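Glucoamylase (Thermoanaerobacterium thermosaccharolyticum, PDB 1LF6) hydrolyses terminal alpha-1,4-linked glucose units successively from the non-reducing ends of glucan chains, releasing beta-D-glucose, as a family 15 glycoside hydrolase. Local coordinates at residues K419-P430 and S470-W481. Residues are numbered along the deposited sequence; the frame is centred on the assembly and turned at random.
Sequences KPLADFIIKIGP and SAQKYQEKADNW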
loop_
_atom_site.group_PDB
_atom_site.type_symbol
_atom_site.label_atom_id
_atom_site.label_comp_id
_atom_site.label_asym_id
_atom_site.label_seq_id
_atom_site.Cartn_x
_atom_site.Cartn_y
_atom_site.Cartn_z
ATOM N N LYS A 419 -9.062 6.298 28.050
ATOM C CA LYS A 419 -9.386 7.530 28.760
ATOM C C LYS A 419 -8.790 8.786 28.122
ATOM O O LYS A 419 -9.499 9.766 27.906
ATOM C CB LYS A 419 -8.966 7.421 30.233
ATOM C CG LYS A 419 -9.254 8.662 31.060
ATOM C CD LYS A 419 -9.415 8.304 32.539
ATOM C CE LYS A 419 -9.290 9.531 33.425
ATOM N NZ LYS A 419 -10.151 10.656 32.976
ATOM N N PRO A 420 -7.485 8.783 27.809
ATOM C CA PRO A 420 -6.953 10.006 27.194
ATOM C C PRO A 420 -7.618 10.379 25.861
ATOM O O PRO A 420 -7.875 11.556 25.597
ATOM C CB PRO A 420 -5.456 9.710 27.056
ATOM C CG PRO A 420 -5.382 8.202 27.069
ATOM C CD PRO A 420 -6.415 7.811 28.084
ATOM N N LEU A 421 -7.911 9.384 25.028
ATOM C CA LEU A 421 -8.548 9.659 23.742
ATOM C C LEU A 421 -10.001 10.076 23.919
ATOM O O LEU A 421 -10.476 10.984 23.237
ATOM C CB LEU A 421 -8.460 8.438 22.820
ATOM C CG LEU A 421 -7.065 8.110 22.288
ATOM C CD1 LEU A 421 -7.137 6.872 21.411
ATOM C CD2 LEU A 421 -6.513 9.305 21.493
ATOM N N ALA A 422 -10.706 9.414 24.833
ATOM C CA ALA A 422 -12.098 9.744 25.087
ATOM C C ALA A 422 -12.200 11.173 25.614
ATOM O O ALA A 422 -13.067 11.939 25.187
ATOM C CB ALA A 422 -12.703 8.765 26.094
ATOM N N ASP A 423 -11.312 11.527 26.540
ATOM C CA ASP A 423 -11.307 12.869 27.115
ATOM C C ASP A 423 -10.941 13.905 26.060
ATOM O O ASP A 423 -11.450 15.022 26.074
ATOM C CB ASP A 423 -10.317 12.964 28.281
ATOM C CG ASP A 423 -10.745 12.133 29.488
ATOM O OD1 ASP A 423 -11.962 11.910 29.662
ATOM O OD2 ASP A 423 -9.862 11.723 30.266
ATOM N N PHE A 424 -10.053 13.533 25.144
ATOM C CA PHE A 424 -9.644 14.448 24.089
ATOM C C PHE A 424 -10.820 14.713 23.144
ATOM O O PHE A 424 -11.073 15.855 22.758
ATOM C CB PHE A 424 -8.459 13.865 23.315
ATOM C CG PHE A 424 -7.942 14.765 22.231
ATOM C CD1 PHE A 424 -7.886 14.323 20.913
ATOM C CD2 PHE A 424 -7.518 16.057 22.523
ATOM C CE1 PHE A 424 -7.415 15.157 19.902
ATOM C CE2 PHE A 424 -7.046 16.896 21.520
ATOM C CZ PHE A 424 -6.995 16.445 20.207
ATOM N N ILE A 425 -11.536 13.656 22.781
ATOM C CA ILE A 425 -12.689 13.773 21.897
ATOM C C ILE A 425 -13.787 14.659 22.493
ATOM O O ILE A 425 -14.376 15.481 21.794
ATOM C CB ILE A 425 -13.297 12.387 21.593
ATOM C CG1 ILE A 425 -12.328 11.572 20.735
ATOM C CG2 ILE A 425 -14.641 12.540 20.880
ATOM C CD1 ILE A 425 -12.725 10.121 20.580
ATOM N N ILE A 426 -14.069 14.484 23.781
ATOM C CA ILE A 426 -15.106 15.271 24.439
ATOM C C ILE A 426 -14.716 16.738 24.535
ATOM O O ILE A 426 -15.572 17.618 24.618
ATOM C CB ILE A 426 -15.401 14.727 25.853
ATOM C CG1 ILE A 426 -16.017 13.329 25.735
ATOM C CG2 ILE A 426 -16.329 15.686 26.608
ATOM C CD1 ILE A 426 -16.568 12.784 27.029
ATOM N N LYS A 427 -13.417 16.996 24.503
ATOM C CA LYS A 427 -12.901 18.354 24.583
ATOM C C LYS A 427 -13.070 19.130 23.279
ATOM O O LYS A 427 -13.320 20.335 23.299
ATOM C CB LYS A 427 -11.425 18.309 24.961
ATOM C CG LYS A 427 -11.072 19.173 26.134
ATOM C CD LYS A 427 -9.656 18.923 26.602
ATOM C CE LYS A 427 -9.564 17.660 27.438
ATOM N NZ LYS A 427 -8.286 17.638 28.203
ATOM N N ILE A 428 -12.943 18.450 22.143
ATOM C CA ILE A 428 -13.063 19.147 20.862
ATOM C C ILE A 428 -14.222 18.744 19.955
ATOM O O ILE A 428 -14.611 19.511 19.076
ATOM C CB ILE A 428 -11.755 19.035 20.061
ATOM C CG1 ILE A 428 -11.376 17.566 19.877
ATOM C CG2 ILE A 428 -10.644 19.793 20.781
ATOM C CD1 ILE A 428 -10.142 17.364 19.031
ATOM N N GLY A 429 -14.776 17.555 20.161
ATOM C CA GLY A 429 -15.882 17.114 19.325
ATOM C C GLY A 429 -17.164 17.888 19.575
ATOM O O GLY A 429 -17.216 18.721 20.477
ATOM N N PRO A 430 -18.233 17.622 18.809
ATOM C CA PRO A 430 -18.282 16.631 17.734
ATOM C C PRO A 430 -17.708 17.104 16.398
ATOM O O PRO A 430 -17.532 16.302 15.482
ATOM C CB PRO A 430 -19.766 16.308 17.641
ATOM C CG PRO A 430 -20.397 17.636 17.937
ATOM C CD PRO A 430 -19.585 18.128 19.116
ATOM N N SER A 470 -16.659 8.243 34.711
ATOM C CA SER A 470 -16.276 8.479 33.324
ATOM C C SER A 470 -17.248 7.769 32.386
ATOM O O SER A 470 -17.633 8.309 31.350
ATOM C CB SER A 470 -14.851 7.975 33.070
ATOM O OG SER A 470 -13.898 8.737 33.792
ATOM N N ALA A 471 -17.641 6.556 32.756
ATOM C CA ALA A 471 -18.567 5.773 31.951
ATOM C C ALA A 471 -19.829 6.574 31.645
ATOM O O ALA A 471 -20.232 6.690 30.490
ATOM C CB ALA A 471 -18.927 4.490 32.675
ATOM N N GLN A 472 -20.447 7.126 32.686
ATOM C CA GLN A 472 -21.662 7.915 32.525
ATOM C C GLN A 472 -21.415 9.144 31.654
ATOM O O GLN A 472 -22.221 9.482 30.787
ATOM C CB GLN A 472 -22.186 8.364 33.887
ATOM C CG GLN A 472 -23.484 9.139 33.798
ATOM C CD GLN A 472 -23.914 9.712 35.126
ATOM O OE1 GLN A 472 -24.167 8.979 36.081
ATOM N NE2 GLN A 472 -23.999 11.035 35.196
ATOM N N LYS A 473 -20.296 9.812 31.899
ATOM C CA LYS A 473 -19.914 11.006 31.150
ATOM C C LYS A 473 -19.775 10.717 29.649
ATOM O O LYS A 473 -20.304 11.448 28.809
ATOM C CB LYS A 473 -18.589 11.533 31.704
ATOM C CG LYS A 473 -18.053 12.773 31.017
ATOM C CD LYS A 473 -16.753 13.227 31.682
ATOM C CE LYS A 473 -16.154 14.429 30.977
ATOM N NZ LYS A 473 -17.121 15.560 30.890
ATOM N N TYR A 474 -19.057 9.648 29.327
ATOM C CA TYR A 474 -18.837 9.253 27.945
ATOM C C TYR A 474 -20.143 8.918 27.233
ATOM O O TYR A 474 -20.414 9.440 26.154
ATOM C CB TYR A 474 -17.893 8.050 27.895
ATOM C CG TYR A 474 -16.488 8.349 28.366
ATOM C CD1 TYR A 474 -15.666 7.337 28.849
ATOM C CD2 TYR A 474 -15.976 9.649 28.327
ATOM C CE1 TYR A 474 -14.369 7.605 29.287
ATOM C CE2 TYR A 474 -14.676 9.928 28.764
ATOM C CZ TYR A 474 -13.882 8.896 29.245
ATOM O OH TYR A 474 -12.605 9.165 29.700
ATOM N N GLN A 475 -20.956 8.055 27.839
ATOM C CA GLN A 475 -22.227 7.663 27.236
ATOM C C GLN A 475 -23.198 8.811 27.041
ATOM O O GLN A 475 -23.879 8.876 26.021
ATOM C CB GLN A 475 -22.907 6.572 28.054
ATOM C CG GLN A 475 -22.432 5.177 27.717
ATOM C CD GLN A 475 -22.689 4.765 26.267
ATOM O OE1 GLN A 475 -22.253 3.701 25.845
ATOM N NE2 GLN A 475 -23.395 5.602 25.507
ATOM N N GLU A 476 -23.275 9.705 28.020
ATOM C CA GLU A 476 -24.166 10.855 27.916
ATOM C C GLU A 476 -23.785 11.696 26.701
ATOM O O GLU A 476 -24.648 12.165 25.961
ATOM C CB GLU A 476 -24.086 11.712 29.180
ATOM C CG GLU A 476 -25.152 11.390 30.215
ATOM C CD GLU A 476 -24.981 12.186 31.500
ATOM O OE1 GLU A 476 -24.862 13.425 31.419
ATOM O OE2 GLU A 476 -24.970 11.572 32.588
ATOM N N LYS A 477 -22.484 11.887 26.513
ATOM C CA LYS A 477 -21.981 12.662 25.391
ATOM C C LYS A 477 -22.343 11.930 24.099
ATOM O O LYS A 477 -22.886 12.525 23.166
ATOM C CB LYS A 477 -20.462 12.816 25.506
ATOM C CG LYS A 477 -19.852 13.835 24.557
ATOM C CD LYS A 477 -20.318 15.261 24.864
ATOM C CE LYS A 477 -19.841 15.737 26.223
ATOM N NZ LYS A 477 -20.222 17.157 26.479
ATOM N N ALA A 478 -22.061 10.632 24.062
ATOM C CA ALA A 478 -22.350 9.811 22.889
ATOM C C ALA A 478 -23.821 9.889 22.492
ATOM O O ALA A 478 -24.144 10.046 21.312
ATOM C CB ALA A 478 -21.953 8.358 23.161
ATOM N N ASP A 479 -24.706 9.779 23.479
ATOM C CA ASP A 479 -26.140 9.838 23.232
ATOM C C ASP A 479 -26.545 11.204 22.685
ATOM O O ASP A 479 -27.381 11.301 21.783
ATOM C CB ASP A 479 -26.918 9.557 24.521
ATOM C CG ASP A 479 -26.815 8.104 24.968
ATOM O OD1 ASP A 479 -27.356 7.782 26.044
ATOM O OD2 ASP A 479 -26.207 7.282 24.247
ATOM N N ASN A 480 -25.952 12.255 23.242
ATOM C CA ASN A 480 -26.244 13.616 22.813
ATOM C C ASN A 480 -25.823 13.820 21.359
ATOM O O ASN A 480 -26.617 14.269 20.527
ATOM C CB ASN A 480 -25.515 14.620 23.714
ATOM C CG ASN A 480 -25.713 16.058 23.265
ATOM O OD1 ASN A 480 -26.841 16.554 23.207
ATOM N ND2 ASN A 480 -24.618 16.735 22.942
ATOM N N TRP A 481 -24.575 13.489 21.056
ATOM C CA TRP A 481 -24.067 13.641 19.698
ATOM C C TRP A 481 -24.833 12.758 18.718
ATOM O O TRP A 481 -25.071 13.150 17.578
ATOM C CB TRP A 481 -22.571 13.309 19.651
ATOM C CG TRP A 481 -21.713 14.270 20.430
ATOM C CD1 TRP A 481 -22.135 15.358 21.146
ATOM C CD2 TRP A 481 -20.286 14.232 20.565
ATOM N NE1 TRP A 481 -21.057 15.994 21.716
ATOM C CE2 TRP A 481 -19.912 15.326 21.375
ATOM C CE3 TRP A 481 -19.285 13.378 20.081
ATOM C CZ2 TRP A 481 -18.581 15.588 21.711
ATOM C CZ3 TRP A 481 -17.961 13.640 20.415
ATOM C CH2 TRP A 481 -17.624 14.733 21.220
HETATM O O HOH W 1 -18.088 18.238 24.407
#
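Ala422 faces Tyr474 where helices 419-428 and 470-481 run side by side in the same general direction, their axes 42° apart and 11.0 Å at closest approach. The Tyr474 side chain is a knob in the hole formed by Lys419, Ala422, Asp423 and Ile426. Ala422 CB lies over one ring face, 3.7 Å from the Tyr474 centroid, a CH-pi contact, while Ser470 O, of its own helix, lies above the rim of the opposite face. Ile426 CD1 meets the ring edge in plane, 3.4 Å from Tyr474 CD2. The phenol donates to the carboxylate: Tyr474 OH is 2.8 Å from Asp423 OD1 and approaches from above the carboxylate plane, 53° out of it. The other oxygen, Asp423 OD2, accepts Lys419 NZ through its syn lone pair at 2.9 Å, in a salt bridge.

One turn on, Ile426 CG2 packs against Lys477 CE. The Lys477 chain folds at chi2 and chi3 (both 65°), bringing NZ to a water that donates to Ile426 O. Past the end of helix 419-428, Pro430, which follows a cis peptide bond, covers one face of the Trp481 indole, with Lys477 CG over the other; Pro430 CB stands 3.8 Å from the centroid of the six-membered ring. Ile425 CG2 reaches Trp481 CZ3 at 3.5 Å.

This is helix packing within the alpha-helical (alpha/alpha) barrel domain, away from the probable catalytic glutamates. Tyr474 and Trp481, with Ile426 between them, carry it, and because Asp423 is gripped by both a phenol and an ammonium group, its carboxylate is probably favoured in the charged form.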